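Local coordinates for protein putative O-GlcNAcase nagJ (Clostridium perfringens, PDB 6PV5) that is the catalytic portion of a longer family 84 glycoside hydrolase, and probably has hexosaminidase activity, at residues 405-419 with 486-499. Sequence-based numbering, arbitrary orientation.
Sequences YPVNDYKEDKMALGP and FANHSTRLDTGRPD. With EDO (1,2-ethanediol), chain B.
Lys414 NZ is gripped by Asp499 OD2 at 2.7 Å, in a salt bridge on the syn lone pair, and by Arg492 O at 2.8 Å. Asn609 OD1 is a third partner. The contact joins the loop after strand 399-403, the seventh strand of the catalytic (beta/alpha)8 barrel, to the connection that leaves helix 480-487 for the helical region that begins with helix 501-515. Lys414 runs straight out from CG and slides along Leu493, with CG against CD1. The other branch of Leu493, CD2, touches both Asn408 CB at 3.4 Å and Ala416 CB at 3.6 Å. Asp499 OD1 accepts Thr491 N and Arg492 N from opposite faces of the carboxylate plane, so the backbone of its own segment holds the acid in place. Ser490 bonds through both ends: OG donates to Met415 O, and its O accepts Leu417 N at 3.0 Å. Water 2 also donates to this OG. Further along, Tyr410 OH accepts Asp494 N at the ring edge, with an N-H...O angle of 160°. The carboxylate of Asp494 passes the ring of Tyr410 with the two planes 44° apart, and Lys411 NZ meets Asp494 OD1 from above the carboxylate plane. A chi1 of -176° turns the Tyr405 ring away from its own backbone N and across to Thr491. Its OH donates to Thr491 O at 2.6 Å, in the carbonyl plane and on a lone pair.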
loop_
_atom_site.group_PDB
_atom_site.type_symbol
_atom_site.label_atom_id
_atom_site.label_comp_id
_atom_site.label_asym_id
_atom_site.label_seq_id
_atom_site.Cartn_x
_atom_site.Cartn_y
_atom_site.Cartn_z
ATOM N N TYR A 405 -3.096 -7.903 0.371
ATOM C CA TYR A 405 -1.983 -7.955 -0.567
ATOM C C TYR A 405 -1.202 -6.660 -0.358
ATOM O O TYR A 405 -1.827 -5.601 -0.212
ATOM C CB TYR A 405 -2.552 -8.030 -1.988
ATOM C CG TYR A 405 -1.529 -8.176 -3.077
ATOM C CD1 TYR A 405 -1.205 -9.432 -3.576
ATOM C CD2 TYR A 405 -0.853 -7.077 -3.573
ATOM C CE1 TYR A 405 -0.259 -9.586 -4.579
ATOM C CE2 TYR A 405 0.087 -7.215 -4.580
ATOM C CZ TYR A 405 0.389 -8.473 -5.085
ATOM O OH TYR A 405 1.336 -8.619 -6.062
ATOM N N PRO A 406 0.156 -6.650 -0.322
ATOM C CA PRO A 406 1.003 -7.813 -0.631
ATOM C C PRO A 406 1.239 -8.919 0.393
ATOM O O PRO A 406 2.031 -9.834 0.132
ATOM C CB PRO A 406 2.360 -7.147 -0.945
ATOM C CG PRO A 406 2.393 -5.928 -0.046
ATOM C CD PRO A 406 0.949 -5.437 -0.086
ATOM N N VAL A 407 0.512 -8.893 1.521
ATOM C CA VAL A 407 0.751 -9.865 2.575
ATOM C C VAL A 407 0.961 -11.258 1.981
ATOM O O VAL A 407 0.111 -11.762 1.244
ATOM C CB VAL A 407 -0.371 -9.887 3.631
ATOM C CG1 VAL A 407 -1.732 -10.204 3.021
ATOM C CG2 VAL A 407 -0.066 -10.878 4.748
ATOM N N ASN A 408 2.029 -11.942 2.431
ATOM C CA ASN A 408 2.303 -13.271 1.906
ATOM C C ASN A 408 2.455 -14.283 3.049
ATOM O O ASN A 408 3.055 -15.346 2.860
ATOM C CB ASN A 408 3.524 -13.261 0.975
ATOM C CG ASN A 408 4.815 -13.052 1.747
ATOM O OD1 ASN A 408 4.783 -12.500 2.840
ATOM N ND2 ASN A 408 5.952 -13.428 1.173
ATOM N N ASP A 409 1.864 -13.995 4.221
ATOM C CA ASP A 409 2.097 -14.852 5.381
ATOM C C ASP A 409 1.591 -16.279 5.146
ATOM O O ASP A 409 2.063 -17.221 5.762
ATOM C CB ASP A 409 1.580 -14.226 6.680
ATOM C CG ASP A 409 0.098 -13.840 6.710
ATOM O OD1 ASP A 409 -0.676 -14.176 5.735
ATOM O OD2 ASP A 409 -0.291 -13.204 7.732
ATOM N N TYR A 410 0.639 -16.450 4.235
ATOM C CA TYR A 410 0.086 -17.764 3.953
ATOM C C TYR A 410 0.888 -18.464 2.844
ATOM O O TYR A 410 0.604 -19.611 2.538
ATOM C CB TYR A 410 -1.388 -17.606 3.557
ATOM C CG TYR A 410 -1.575 -16.738 2.336
ATOM C CD1 TYR A 410 -1.648 -15.355 2.441
ATOM C CD2 TYR A 410 -1.627 -17.298 1.067
ATOM C CE1 TYR A 410 -1.758 -14.553 1.314
ATOM C CE2 TYR A 410 -1.755 -16.513 -0.071
ATOM C CZ TYR A 410 -1.818 -15.135 0.053
ATOM O OH TYR A 410 -1.966 -14.349 -1.062
ATOM N N LYS A 411 1.888 -17.782 2.255
ATOM C CA LYS A 411 2.725 -18.331 1.191
ATOM C C LYS A 411 4.087 -17.636 1.213
ATOM O O LYS A 411 4.451 -16.887 0.298
ATOM C CB LYS A 411 2.066 -18.172 -0.187
ATOM C CG LYS A 411 2.694 -19.065 -1.262
ATOM C CD LYS A 411 2.535 -18.584 -2.708
ATOM C CE LYS A 411 1.151 -18.109 -3.108
ATOM N NZ LYS A 411 0.120 -19.162 -2.977
ATOM N N GLU A 412 4.822 -17.864 2.298
ATOM C CA GLU A 412 5.830 -16.908 2.715
ATOM C C GLU A 412 7.085 -16.995 1.843
ATOM O O GLU A 412 7.906 -16.104 1.923
ATOM C CB GLU A 412 6.150 -17.077 4.204
ATOM C CG GLU A 412 6.287 -18.547 4.580
ATOM C CD GLU A 412 7.055 -18.859 5.858
ATOM O OE1 GLU A 412 7.243 -17.931 6.672
ATOM O OE2 GLU A 412 7.467 -20.037 6.038
ATOM N N ASP A 413 7.215 -18.043 1.019
ATOM C CA ASP A 413 8.399 -18.217 0.180
ATOM C C ASP A 413 8.250 -17.479 -1.143
ATOM O O ASP A 413 9.209 -17.403 -1.910
ATOM C CB ASP A 413 8.653 -19.691 -0.157
ATOM C CG ASP A 413 8.947 -20.518 1.085
ATOM O OD1 ASP A 413 9.712 -20.028 1.949
ATOM O OD2 ASP A 413 8.371 -21.621 1.202
ATOM N N LYS A 414 7.055 -16.946 -1.415
ATOM C CA LYS A 414 6.896 -16.106 -2.599
ATOM C C LYS A 414 6.694 -14.646 -2.189
ATOM O O LYS A 414 5.797 -14.370 -1.400
ATOM C CB LYS A 414 5.698 -16.583 -3.427
ATOM C CG LYS A 414 5.574 -15.845 -4.746
ATOM C CD LYS A 414 4.692 -16.499 -5.791
ATOM C CE LYS A 414 4.852 -15.776 -7.124
ATOM N NZ LYS A 414 3.952 -16.346 -8.164
ATOM N N MET A 415 7.479 -13.719 -2.768
ATOM C CA MET A 415 7.295 -12.293 -2.546
ATOM C C MET A 415 6.213 -11.757 -3.491
ATOM O O MET A 415 6.221 -12.058 -4.678
ATOM C CB MET A 415 8.575 -11.488 -2.800
ATOM C CG MET A 415 9.780 -11.887 -1.954
ATOM S SD MET A 415 9.456 -11.671 -0.179
ATOM C CE MET A 415 11.100 -11.401 0.481
ATOM N N ALA A 416 5.315 -10.910 -2.961
ATOM C CA ALA A 416 4.348 -10.203 -3.793
ATOM C C ALA A 416 4.940 -8.841 -4.122
ATOM O O ALA A 416 5.122 -8.016 -3.227
ATOM C CB ALA A 416 3.030 -10.081 -3.061
ATOM N N LEU A 417 5.264 -8.633 -5.402
ATOM C CA LEU A 417 5.945 -7.424 -5.835
ATOM C C LEU A 417 5.118 -6.720 -6.908
ATOM O O LEU A 417 5.654 -5.886 -7.632
ATOM C CB LEU A 417 7.338 -7.791 -6.386
ATOM C CG LEU A 417 8.299 -8.450 -5.383
ATOM C CD1 LEU A 417 9.590 -8.888 -6.089
ATOM C CD2 LEU A 417 8.628 -7.472 -4.254
ATOM N N GLY A 418 3.822 -7.042 -7.004
ATOM C CA GLY A 418 2.989 -6.438 -8.038
ATOM C C GLY A 418 2.134 -5.250 -7.582
ATOM O O GLY A 418 2.068 -4.912 -6.396
ATOM N N PRO A 419 1.401 -4.599 -8.520
ATOM C CA PRO A 419 0.493 -3.508 -8.163
ATOM C C PRO A 419 -0.800 -4.049 -7.561
ATOM O O PRO A 419 -1.206 -5.186 -7.829
ATOM C CB PRO A 419 0.214 -2.839 -9.521
ATOM C CG PRO A 419 0.276 -4.002 -10.494
ATOM C CD PRO A 419 1.408 -4.876 -9.969
ATOM N N PHE A 486 12.458 -8.791 -13.038
ATOM C CA PHE A 486 12.368 -9.741 -11.931
ATOM C C PHE A 486 10.948 -9.761 -11.355
ATOM O O PHE A 486 10.338 -10.824 -11.185
ATOM C CB PHE A 486 13.412 -9.332 -10.878
ATOM C CG PHE A 486 13.347 -10.064 -9.562
ATOM C CD1 PHE A 486 13.800 -11.373 -9.458
ATOM C CD2 PHE A 486 12.866 -9.433 -8.421
ATOM C CE1 PHE A 486 13.761 -12.044 -8.238
ATOM C CE2 PHE A 486 12.816 -10.102 -7.205
ATOM C CZ PHE A 486 13.271 -11.408 -7.112
ATOM N N ALA A 487 10.424 -8.568 -11.036
ATOM C CA ALA A 487 9.133 -8.453 -10.362
ATOM C C ALA A 487 7.999 -9.013 -11.228
ATOM O O ALA A 487 7.013 -9.529 -10.706
ATOM C CB ALA A 487 8.878 -7.009 -9.996
ATOM N N ASN A 488 8.158 -8.944 -12.550
ATOM C CA ASN A 488 7.185 -9.497 -13.488
ATOM C C ASN A 488 6.864 -10.959 -13.186
ATOM O O ASN A 488 5.742 -11.415 -13.443
ATOM C CB ASN A 488 7.621 -9.241 -14.937
ATOM C CG ASN A 488 6.707 -9.803 -16.009
ATOM O OD1 ASN A 488 5.487 -9.661 -15.958
ATOM N ND2 ASN A 488 7.301 -10.438 -17.007
ATOM N N HIS A 489 7.824 -11.693 -12.603
ATOM C CA HIS A 489 7.604 -13.114 -12.369
ATOM C C HIS A 489 7.160 -13.380 -10.935
ATOM O O HIS A 489 7.179 -14.519 -10.489
ATOM C CB HIS A 489 8.873 -13.916 -12.685
ATOM C CG HIS A 489 9.248 -13.919 -14.127
ATOM N ND1 HIS A 489 8.916 -14.954 -14.957
ATOM C CD2 HIS A 489 9.899 -13.008 -14.886
ATOM C CE1 HIS A 489 9.367 -14.706 -16.176
ATOM N NE2 HIS A 489 9.963 -13.515 -16.160
ATOM N N SER A 490 6.748 -12.336 -10.208
ATOM C CA SER A 490 6.502 -12.488 -8.779
ATOM C C SER A 490 5.336 -11.604 -8.316
ATOM O O SER A 490 5.497 -10.826 -7.364
ATOM C CB SER A 490 7.755 -12.085 -8.020
ATOM O OG SER A 490 7.779 -12.720 -6.750
ATOM N N THR A 491 4.206 -11.647 -9.036
ATOM C CA THR A 491 3.130 -10.701 -8.745
ATOM C C THR A 491 1.945 -11.449 -8.153
ATOM O O THR A 491 1.247 -10.913 -7.315
ATOM C CB THR A 491 2.741 -9.809 -9.934
ATOM O OG1 THR A 491 2.296 -10.629 -11.019
ATOM C CG2 THR A 491 3.876 -8.934 -10.422
ATOM N N ARG A 492 1.768 -12.702 -8.552
ATOM C CA ARG A 492 0.551 -13.425 -8.232
ATOM C C ARG A 492 0.781 -14.349 -7.037
ATOM O O ARG A 492 1.635 -15.228 -7.096
ATOM C CB ARG A 492 0.090 -14.196 -9.477
ATOM C CG ARG A 492 -1.131 -15.084 -9.285
ATOM C CD ARG A 492 -2.428 -14.280 -9.195
ATOM N NE ARG A 492 -3.586 -15.151 -9.003
ATOM C CZ ARG A 492 -4.857 -14.751 -8.913
ATOM N NH1 ARG A 492 -5.176 -13.471 -8.998
ATOM N NH2 ARG A 492 -5.808 -15.647 -8.756
ATOM N N LEU A 493 -0.021 -14.168 -5.977
ATOM C CA LEU A 493 -0.087 -15.102 -4.869
ATOM C C LEU A 493 -1.465 -15.764 -4.899
ATOM O O LEU A 493 -1.802 -16.422 -5.878
ATOM C CB LEU A 493 0.194 -14.348 -3.563
ATOM C CG LEU A 493 1.643 -14.302 -3.049
ATOM C CD1 LEU A 493 2.614 -13.923 -4.135
ATOM C CD2 LEU A 493 1.752 -13.278 -1.930
ATOM N N ASP A 494 -2.279 -15.612 -3.847
ATOM C CA ASP A 494 -3.660 -16.046 -3.995
ATOM C C ASP A 494 -4.494 -14.942 -4.650
ATOM O O ASP A 494 -5.631 -15.161 -5.015
ATOM C CB ASP A 494 -4.261 -16.520 -2.677
ATOM C CG ASP A 494 -3.773 -17.900 -2.279
ATOM O OD1 ASP A 494 -2.917 -18.445 -3.002
ATOM O OD2 ASP A 494 -4.240 -18.405 -1.230
ATOM N N THR A 495 -3.914 -13.755 -4.797
ATOM C CA THR A 495 -4.541 -12.670 -5.528
ATOM C C THR A 495 -3.391 -11.927 -6.188
ATOM O O THR A 495 -2.239 -12.259 -5.917
ATOM C CB THR A 495 -5.397 -11.787 -4.606
ATOM O OG1 THR A 495 -6.178 -10.896 -5.413
ATOM C CG2 THR A 495 -4.571 -10.988 -3.618
ATOM N N GLY A 496 -3.701 -10.936 -7.027
ATOM C CA GLY A 496 -2.649 -10.125 -7.624
ATOM C C GLY A 496 -2.663 -10.225 -9.143
ATOM O O GLY A 496 -3.327 -11.093 -9.711
ATOM N N ARG A 497 -1.950 -9.314 -9.794
ATOM C CA ARG A 497 -1.718 -9.416 -11.227
ATOM C C ARG A 497 -1.113 -10.787 -11.546
ATOM O O ARG A 497 -0.195 -11.239 -10.847
ATOM C CB ARG A 497 -0.760 -8.289 -11.621
ATOM C CG ARG A 497 -0.213 -8.344 -13.045
ATOM C CD ARG A 497 1.041 -7.489 -13.102
ATOM N NE ARG A 497 1.717 -7.368 -14.400
ATOM C CZ ARG A 497 2.715 -8.148 -14.827
ATOM N NH1 ARG A 497 3.262 -7.910 -16.005
ATOM N NH2 ARG A 497 3.165 -9.154 -14.089
ATOM N N PRO A 498 -1.592 -11.493 -12.605
ATOM C CA PRO A 498 -0.967 -12.755 -13.037
ATOM C C PRO A 498 0.498 -12.549 -13.424
ATOM O O PRO A 498 0.859 -11.513 -13.970
ATOM C CB PRO A 498 -1.826 -13.199 -14.251
ATOM C CG PRO A 498 -3.163 -12.492 -13.978
ATOM C CD PRO A 498 -2.752 -11.120 -13.445
ATOM N N ASP A 499 1.345 -13.534 -13.105
ATOM C CA ASP A 499 2.771 -13.448 -13.384
ATOM C C ASP A 499 3.002 -13.493 -14.899
ATOM O O ASP A 499 2.295 -14.215 -15.603
ATOM C CB ASP A 499 3.494 -14.683 -12.846
ATOM C CG ASP A 499 3.520 -14.812 -11.328
ATOM O OD1 ASP A 499 3.397 -13.766 -10.642
ATOM O OD2 ASP A 499 3.712 -15.964 -10.841
HETATM C C1 EDO B . -4.482 -14.538 5.365
HETATM O O1 EDO B . -3.207 -14.947 5.833
HETATM C C2 EDO B . -4.641 -13.090 5.504
HETATM O O2 EDO B . -3.357 -12.501 5.474
HETATM O O HOH W 1 -0.340 -7.574 -8.149
HETATM O O HOH W 2 9.031 -14.247 -5.086
#